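Local coordinates for putative mandelate racemase (Salmonella typhimurium, PDB 2O56), which binds magnesium and, as a member of the enolase superfamily, probably acts as a hydro-lyase, although its substrate is not established, at residues D10-A15 and K391-I396; P117-L122 and A334-T339; T151-Y156 and Y202-A207. One frame throughout, in Å; residues are numbered along the deposited sequence.

Interaction 1 (D10-A15 and K391-I396); sequences DIIDVA and KKSPTI
Ile11 and Ile396 face each other as a hydrogen-bonded pair where strand 395-398, near the C-terminus, runs antiparallel to strand 6-13. Ile11 N gives a nearly straight bond to Ile396 O, at 2.7 Å. The return bond, from Ile396 N to Ile11 O, is longer at 3.1 Å. Ile11 O also takes a bond from a water that donates to Pro394 O as well, so the water bridges the two carbonyls. Asp13 N adds a bond to Pro394 O, and a bond from Ala15 N to the Ser393 side chain carries the contact past the strand.

Ile12 and Thr395 form the next pair, not hydrogen-bonded, with side chains lying side by side and pointing the same way. CG1 of Ile12 touches both branches of Thr395. The hydroxyl of Thr395 lies anti to its carbonyl carbon (chi1 -58°) and turns back along its own chain to donate to Ser393 O at 2.7 Å. Its methyl CG2 reaches CB of Asp10 at 3.8 Å.

Ser393 fills the turn between helix 387-392 and the strand. Its CB presses on CG2 of Ile12 at 3.5 Å, which is tight for two carbons. OG stands beside its own backbone N (chi1 -67°), where it accepts a straight bond of 3.0 Å from Ala15 N. The same OG bonds to Thr389 O in the preceding helix turn. CB of Ala15 rests against Lys392 O at 3.5 Å.

The carboxylates turn to other partners: Asp10 to Thr397 and Asn33, Asp13 to Arg26 in a salt bridge. Ile11 and Ile396 pack on helix 52-66, while Ile12 meets Leu385 in a loop. Within this chain strand 395-398 is an outer strand of the four-stranded antiparallel sheet, with strand 28-34 on the other side of strand 6-13.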
# COMPACT_ATOMS: atom_id res chain seq x y z
N ASP A 10 28.60 -41.07 -3.29
CA ASP A 10 28.48 -41.76 -2.03
C ASP A 10 27.79 -40.83 -1.06
O ASP A 10 28.16 -39.66 -0.95
CB ASP A 10 29.85 -42.14 -1.48
CG ASP A 10 30.68 -42.92 -2.48
OD1 ASP A 10 30.28 -44.05 -2.81
OD2 ASP A 10 31.71 -42.39 -2.96
N ILE A 11 26.76 -41.34 -0.39
CA ILE A 11 26.07 -40.58 0.64
C ILE A 11 26.43 -41.19 1.99
O ILE A 11 26.05 -42.32 2.29
CB ILE A 11 24.55 -40.52 0.37
CG1 ILE A 11 24.29 -39.92 -1.02
CG2 ILE A 11 23.87 -39.65 1.41
CD1 ILE A 11 24.17 -40.91 -2.16
N ILE A 12 27.18 -40.43 2.78
CA ILE A 12 27.90 -40.96 3.94
C ILE A 12 27.27 -40.52 5.28
O ILE A 12 27.17 -39.33 5.58
CB ILE A 12 29.41 -40.56 3.88
CG1 ILE A 12 30.04 -41.09 2.60
CG2 ILE A 12 30.17 -41.07 5.11
CD1 ILE A 12 31.29 -40.38 2.15
N ASP A 13 26.86 -41.50 6.08
CA ASP A 13 26.34 -41.25 7.41
C ASP A 13 27.52 -41.29 8.39
O ASP A 13 27.89 -42.35 8.88
CB ASP A 13 25.30 -42.33 7.74
CG ASP A 13 24.46 -42.00 8.97
OD1 ASP A 13 24.55 -40.87 9.50
OD2 ASP A 13 23.70 -42.88 9.39
N VAL A 14 28.09 -40.12 8.66
CA VAL A 14 29.43 -39.98 9.24
C VAL A 14 29.46 -40.52 10.66
O VAL A 14 28.78 -39.99 11.55
CB VAL A 14 29.90 -38.49 9.21
CG1 VAL A 14 31.23 -38.29 9.99
CG2 VAL A 14 30.01 -37.99 7.76
N ALA A 15 30.24 -41.59 10.87
CA ALA A 15 30.45 -42.18 12.20
C ALA A 15 31.32 -41.29 13.07
O ALA A 15 32.34 -40.78 12.62
CB ALA A 15 31.10 -43.58 12.09
N LYS A 391 35.77 -45.42 5.97
CA LYS A 391 35.75 -46.88 6.14
C LYS A 391 34.66 -47.35 7.09
O LYS A 391 34.01 -48.34 6.80
CB LYS A 391 37.12 -47.38 6.63
CG LYS A 391 37.84 -48.29 5.65
CD LYS A 391 39.14 -47.67 5.18
CE LYS A 391 39.03 -47.16 3.75
NZ LYS A 391 38.19 -45.92 3.64
N LYS A 392 34.46 -46.64 8.20
CA LYS A 392 33.50 -47.08 9.22
C LYS A 392 32.14 -46.36 9.21
O LYS A 392 31.34 -46.52 10.13
CB LYS A 392 34.12 -47.06 10.62
CG LYS A 392 34.51 -45.71 11.16
CD LYS A 392 34.85 -45.78 12.65
CE LYS A 392 35.08 -44.39 13.23
NZ LYS A 392 36.53 -44.00 13.26
N SER A 393 31.86 -45.58 8.17
CA SER A 393 30.60 -44.86 8.07
C SER A 393 29.65 -45.57 7.13
O SER A 393 30.00 -45.79 5.98
CB SER A 393 30.84 -43.45 7.52
OG SER A 393 31.57 -42.64 8.40
N PRO A 394 28.43 -45.90 7.60
CA PRO A 394 27.41 -46.46 6.70
C PRO A 394 27.15 -45.59 5.45
O PRO A 394 26.89 -44.38 5.58
CB PRO A 394 26.16 -46.55 7.59
CG PRO A 394 26.65 -46.50 8.98
CD PRO A 394 27.95 -45.76 8.99
N THR A 395 27.22 -46.20 4.27
CA THR A 395 27.34 -45.48 3.00
C THR A 395 26.41 -46.07 1.92
O THR A 395 26.37 -47.28 1.72
CB THR A 395 28.80 -45.44 2.50
OG1 THR A 395 29.64 -44.83 3.48
CG2 THR A 395 28.92 -44.64 1.22
N ILE A 396 25.66 -45.20 1.25
CA ILE A 396 24.90 -45.58 0.07
C ILE A 396 25.64 -45.03 -1.13
O ILE A 396 26.03 -43.86 -1.14
CB ILE A 396 23.46 -45.00 0.12
CG1 ILE A 396 22.73 -45.44 1.39
CG2 ILE A 396 22.65 -45.39 -1.15
CD1 ILE A 396 21.42 -44.67 1.66
O HOH W 1 24.46 -43.32 4.20

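Interaction 2 (P117-L122 and A334-T339); sequences PLYKML and ALHMET
His336 lies against the short helix 118-121, and CB of Leu118 sits over one face of its imidazole. The CH-pi distance from Leu118 CB to the ring centroid is 3.6 Å. Leu118 CD2 continues the contact onto His336 CB, also at 3.6 Å. Tyr119 N donates to His336 ND1 at 3.0 Å. This bond is bent, 137° at the hydrogen, and its donor lies 34° out of the imidazole plane. ND1 therefore acts as acceptor for an amide in the first turn of the helix.

With CG of Tyr119 between the backbone N and the carbonyl carbon (chi1 75°), the ring is set with its edge toward His336 ND1. Tyr119 CB packs on Thr339 CB at 4.0 Å. Leu122 CD1 meets Met337 SD at 4.0 Å, the two side chains crossing at about a right angle.

Further out, NE2 of His336 bonds to Ile381 O, so both ring nitrogens are engaged. Tyr119 OH bonds to Glu377. Leu118 and Leu122 also touch Ile303 of helix 302-314. The arrangement joins the N-terminal capping domain to an outer helix of the modified TIM barrel, the two-domain architecture of the enolase superfamily.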
# COMPACT_ATOMS: atom_id res chain seq x y z
N PRO A 117 41.74 -22.46 -4.27
CA PRO A 117 40.79 -22.49 -3.16
C PRO A 117 39.45 -21.80 -3.48
O PRO A 117 39.40 -20.85 -4.28
CB PRO A 117 41.53 -21.72 -2.05
CG PRO A 117 42.45 -20.82 -2.80
CD PRO A 117 42.90 -21.60 -3.98
N LEU A 118 38.40 -22.29 -2.84
CA LEU A 118 37.04 -21.81 -3.06
C LEU A 118 36.87 -20.30 -3.02
O LEU A 118 36.22 -19.75 -3.90
CB LEU A 118 36.06 -22.51 -2.09
CG LEU A 118 34.58 -22.12 -2.09
CD1 LEU A 118 33.97 -22.32 -3.46
CD2 LEU A 118 33.83 -22.93 -1.05
N TYR A 119 37.47 -19.63 -2.03
CA TYR A 119 37.30 -18.18 -1.89
C TYR A 119 37.67 -17.41 -3.15
O TYR A 119 37.01 -16.43 -3.50
CB TYR A 119 37.99 -17.62 -0.63
CG TYR A 119 39.51 -17.52 -0.72
CD1 TYR A 119 40.13 -16.38 -1.25
CD2 TYR A 119 40.33 -18.56 -0.28
CE1 TYR A 119 41.52 -16.28 -1.35
CE2 TYR A 119 41.74 -18.46 -0.37
CZ TYR A 119 42.32 -17.33 -0.91
OH TYR A 119 43.70 -17.22 -1.02
N LYS A 120 38.70 -17.87 -3.86
CA LYS A 120 39.14 -17.21 -5.09
C LYS A 120 38.13 -17.40 -6.23
O LYS A 120 37.94 -16.51 -7.05
CB LYS A 120 40.51 -17.76 -5.52
CG LYS A 120 41.67 -17.23 -4.77
CD LYS A 120 42.98 -17.71 -5.37
CE LYS A 120 44.13 -16.91 -4.82
NZ LYS A 120 45.44 -17.34 -5.37
N MET A 121 37.47 -18.56 -6.26
CA MET A 121 36.39 -18.79 -7.21
C MET A 121 35.12 -18.03 -6.86
O MET A 121 34.27 -17.82 -7.71
CB MET A 121 36.07 -20.28 -7.29
CG MET A 121 37.29 -21.15 -7.63
SD MET A 121 36.77 -22.83 -7.97
CE MET A 121 36.39 -23.39 -6.34
N LEU A 122 34.99 -17.60 -5.60
CA LEU A 122 33.86 -16.77 -5.19
C LEU A 122 34.17 -15.26 -5.27
O LEU A 122 33.38 -14.44 -4.82
CB LEU A 122 33.43 -17.16 -3.76
CG LEU A 122 32.81 -18.55 -3.60
CD1 LEU A 122 32.50 -18.83 -2.17
CD2 LEU A 122 31.54 -18.71 -4.48
N ALA A 334 31.91 -22.20 4.98
CA ALA A 334 31.62 -20.93 5.65
C ALA A 334 32.77 -19.92 5.57
O ALA A 334 32.56 -18.77 5.20
CB ALA A 334 31.19 -21.17 7.08
N LEU A 335 33.99 -20.36 5.91
CA LEU A 335 35.16 -19.49 5.85
C LEU A 335 35.47 -18.92 4.47
O LEU A 335 35.85 -17.75 4.36
CB LEU A 335 36.40 -20.19 6.43
CG LEU A 335 36.26 -20.60 7.89
CD1 LEU A 335 37.49 -21.36 8.33
CD2 LEU A 335 36.00 -19.39 8.80
N HIS A 336 35.32 -19.74 3.43
CA HIS A 336 35.46 -19.30 2.05
C HIS A 336 34.44 -18.25 1.63
O HIS A 336 34.78 -17.25 0.99
CB HIS A 336 35.37 -20.51 1.11
CG HIS A 336 36.58 -21.40 1.15
ND1 HIS A 336 37.78 -21.06 0.57
CD2 HIS A 336 36.78 -22.62 1.71
CE1 HIS A 336 38.67 -22.02 0.77
NE2 HIS A 336 38.08 -22.98 1.46
N MET A 337 33.17 -18.47 1.96
CA MET A 337 32.12 -17.52 1.60
C MET A 337 32.39 -16.22 2.34
O MET A 337 32.37 -15.15 1.75
CB MET A 337 30.75 -18.07 2.00
CG MET A 337 29.52 -17.25 1.49
SD MET A 337 29.27 -17.34 -0.29
CE MET A 337 28.73 -19.03 -0.49
N GLU A 338 32.66 -16.33 3.63
CA GLU A 338 32.81 -15.15 4.47
C GLU A 338 34.08 -14.34 4.11
O GLU A 338 34.18 -13.17 4.46
CB GLU A 338 32.81 -15.56 5.94
CG GLU A 338 31.46 -16.12 6.38
CD GLU A 338 31.49 -16.77 7.76
OE1 GLU A 338 32.51 -17.39 8.11
OE2 GLU A 338 30.46 -16.68 8.47
N THR A 339 35.01 -14.98 3.42
CA THR A 339 36.24 -14.33 2.97
C THR A 339 35.99 -13.47 1.76
O THR A 339 36.55 -12.37 1.65
CB THR A 339 37.36 -15.37 2.66
OG1 THR A 339 37.69 -16.07 3.85
CG2 THR A 339 38.62 -14.72 2.13

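Interaction 3 (T151-Y156 and Y202-A207); sequences TEPEQY and YDRMAA
Thr151 meets Arg204 through its backbone carbonyl, where two outer helices of the enolase-superfamily TIM barrel, 153-165 and 195-212, pack together. Arg204 NE and NH2 both donate to Thr151 O, each at 2.8 Å. This is a side-on grip on one atom, and the oxygen lies in the guanidinium plane. The NH2 donor lies in the carbonyl plane on a lone pair, whereas NE comes from above that plane.

Glu152 occupies the N-cap position of helix 153-165. Its OE2 accepts a bond of 2.7 Å from Thr151 OG1, within the segment.

Pro153 opens the helix and lies close to the other backbone, its CA 4.0 Å from Arg204 CA. Its CB touches Ala207 CB at 3.7 Å, and its ring lies alongside Asp203, with both side chains pointing the same way.

One turn on, Tyr156 offers a ring face to the extended side chain of Arg204. CG of Arg204 makes a CH-pi contact at 4.0 Å from the ring centroid. Ring and guanidinium planes are 28° apart. Tyr156 OH bonds to Leu150 O. Arg204 NH1 bonds to Met178 O and Thr175 O, and NH2 also to Asp179 O. With Thr151 O, these three carbonyls probably help to offset the charge of the buried guanidinium. Over its centre stands the phenol oxygen, with Tyr156 OH 3.6 Å from Arg204 CZ.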
# COMPACT_ATOMS: atom_id res chain seq x y z
N THR A 151 22.33 -22.63 34.68
CA THR A 151 21.03 -22.13 35.16
C THR A 151 21.09 -20.75 35.80
O THR A 151 20.15 -19.97 35.68
CB THR A 151 20.29 -23.12 36.11
OG1 THR A 151 21.06 -23.31 37.30
CG2 THR A 151 20.06 -24.44 35.43
N GLU A 152 22.19 -20.46 36.50
CA GLU A 152 22.27 -19.27 37.34
C GLU A 152 22.96 -18.14 36.60
O GLU A 152 23.94 -18.37 35.89
CB GLU A 152 23.07 -19.58 38.62
CG GLU A 152 22.63 -20.83 39.36
CD GLU A 152 21.17 -20.77 39.79
OE1 GLU A 152 20.80 -19.79 40.48
OE2 GLU A 152 20.41 -21.70 39.43
N PRO A 153 22.48 -16.89 36.78
CA PRO A 153 23.10 -15.74 36.11
C PRO A 153 24.62 -15.72 36.25
O PRO A 153 25.33 -15.48 35.27
CB PRO A 153 22.49 -14.56 36.85
CG PRO A 153 21.11 -15.06 37.23
CD PRO A 153 21.32 -16.50 37.60
N GLU A 154 25.12 -16.01 37.45
CA GLU A 154 26.56 -16.05 37.75
C GLU A 154 27.31 -17.03 36.85
O GLU A 154 28.41 -16.73 36.37
CB GLU A 154 26.76 -16.39 39.23
CG GLU A 154 27.99 -17.21 39.58
CD GLU A 154 29.18 -16.34 39.90
OE1 GLU A 154 29.61 -16.32 41.07
OE2 GLU A 154 29.70 -15.66 38.97
N GLN A 155 26.70 -18.20 36.60
CA GLN A 155 27.26 -19.21 35.69
C GLN A 155 27.39 -18.70 34.26
O GLN A 155 28.39 -18.97 33.59
CB GLN A 155 26.42 -20.48 35.70
CG GLN A 155 26.27 -21.16 37.06
CD GLN A 155 25.60 -22.51 36.95
OE1 GLN A 155 26.26 -23.55 36.95
NE2 GLN A 155 24.29 -22.51 36.86
N TYR A 156 26.38 -17.97 33.79
CA TYR A 156 26.37 -17.39 32.44
C TYR A 156 27.47 -16.33 32.30
O TYR A 156 28.24 -16.33 31.32
CB TYR A 156 24.98 -16.81 32.11
CG TYR A 156 23.94 -17.86 31.72
CD1 TYR A 156 23.53 -18.01 30.39
CD2 TYR A 156 23.36 -18.68 32.67
CE1 TYR A 156 22.58 -18.96 30.04
CE2 TYR A 156 22.42 -19.64 32.32
CZ TYR A 156 22.03 -19.77 31.01
OH TYR A 156 21.08 -20.73 30.69
N TYR A 202 16.37 -12.33 31.39
CA TYR A 202 16.95 -11.00 31.52
C TYR A 202 18.10 -10.93 32.53
O TYR A 202 19.11 -10.25 32.27
CB TYR A 202 15.89 -9.97 31.94
CG TYR A 202 16.51 -8.63 32.24
CD1 TYR A 202 16.83 -7.75 31.21
CD2 TYR A 202 16.83 -8.26 33.56
CE1 TYR A 202 17.44 -6.53 31.48
CE2 TYR A 202 17.44 -7.05 33.82
CZ TYR A 202 17.74 -6.19 32.79
OH TYR A 202 18.33 -4.99 33.05
N ASP A 203 17.93 -11.58 33.67
CA ASP A 203 18.94 -11.56 34.75
C ASP A 203 20.22 -12.28 34.32
O ASP A 203 21.32 -11.80 34.58
CB ASP A 203 18.41 -12.22 36.02
CG ASP A 203 17.38 -11.37 36.73
OD1 ASP A 203 17.31 -10.13 36.51
OD2 ASP A 203 16.61 -11.96 37.51
N ARG A 204 20.08 -13.42 33.65
CA ARG A 204 21.23 -14.09 33.04
C ARG A 204 21.94 -13.16 32.05
O ARG A 204 23.17 -13.01 32.07
CB ARG A 204 20.82 -15.39 32.35
CG ARG A 204 20.42 -16.51 33.30
CD ARG A 204 19.47 -17.45 32.60
NE ARG A 204 19.28 -18.71 33.32
CZ ARG A 204 18.44 -19.66 32.94
NH1 ARG A 204 17.68 -19.50 31.86
NH2 ARG A 204 18.34 -20.78 33.66
N MET A 205 21.17 -12.52 31.19
CA MET A 205 21.74 -11.67 30.14
C MET A 205 22.42 -10.43 30.73
O MET A 205 23.48 -10.00 30.26
CB MET A 205 20.66 -11.29 29.12
CG MET A 205 21.20 -10.66 27.86
SD MET A 205 21.68 -11.87 26.64
CE MET A 205 20.08 -12.55 26.20
N ALA A 206 21.83 -9.86 31.79
CA ALA A 206 22.38 -8.65 32.39
C ALA A 206 23.65 -8.98 33.18
O ALA A 206 24.57 -8.15 33.28
CB ALA A 206 21.33 -7.98 33.30
N ALA A 207 23.69 -10.19 33.74
CA ALA A 207 24.89 -10.75 34.37
C ALA A 207 26.07 -10.85 33.40
O ALA A 207 27.19 -10.46 33.71
CB ALA A 207 24.58 -12.14 34.96

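The three contacts are nested along the chain. Interaction 1 closes the longest loop, interaction 2 lies inside it, and interaction 3 inside that. Interaction 1 brings the C-terminal strand back to the antiparallel sheet of the N-terminal region. Interaction 2 joins helix 118-121 of the N-terminal domain to barrel helix 328-340, and interaction 3 pairs two helices earlier in the barrel. No two contacts touch. Centres of interactions 1 and 2 are 27 Å apart, and those of 1 and 3 are 41 Å apart. Interactions 2 and 3 lie on opposite sides of the chain's centre. Of the three, interaction 3 comes near the metal site, the Tyr156 side chain being about 10 Å from that of Glu221.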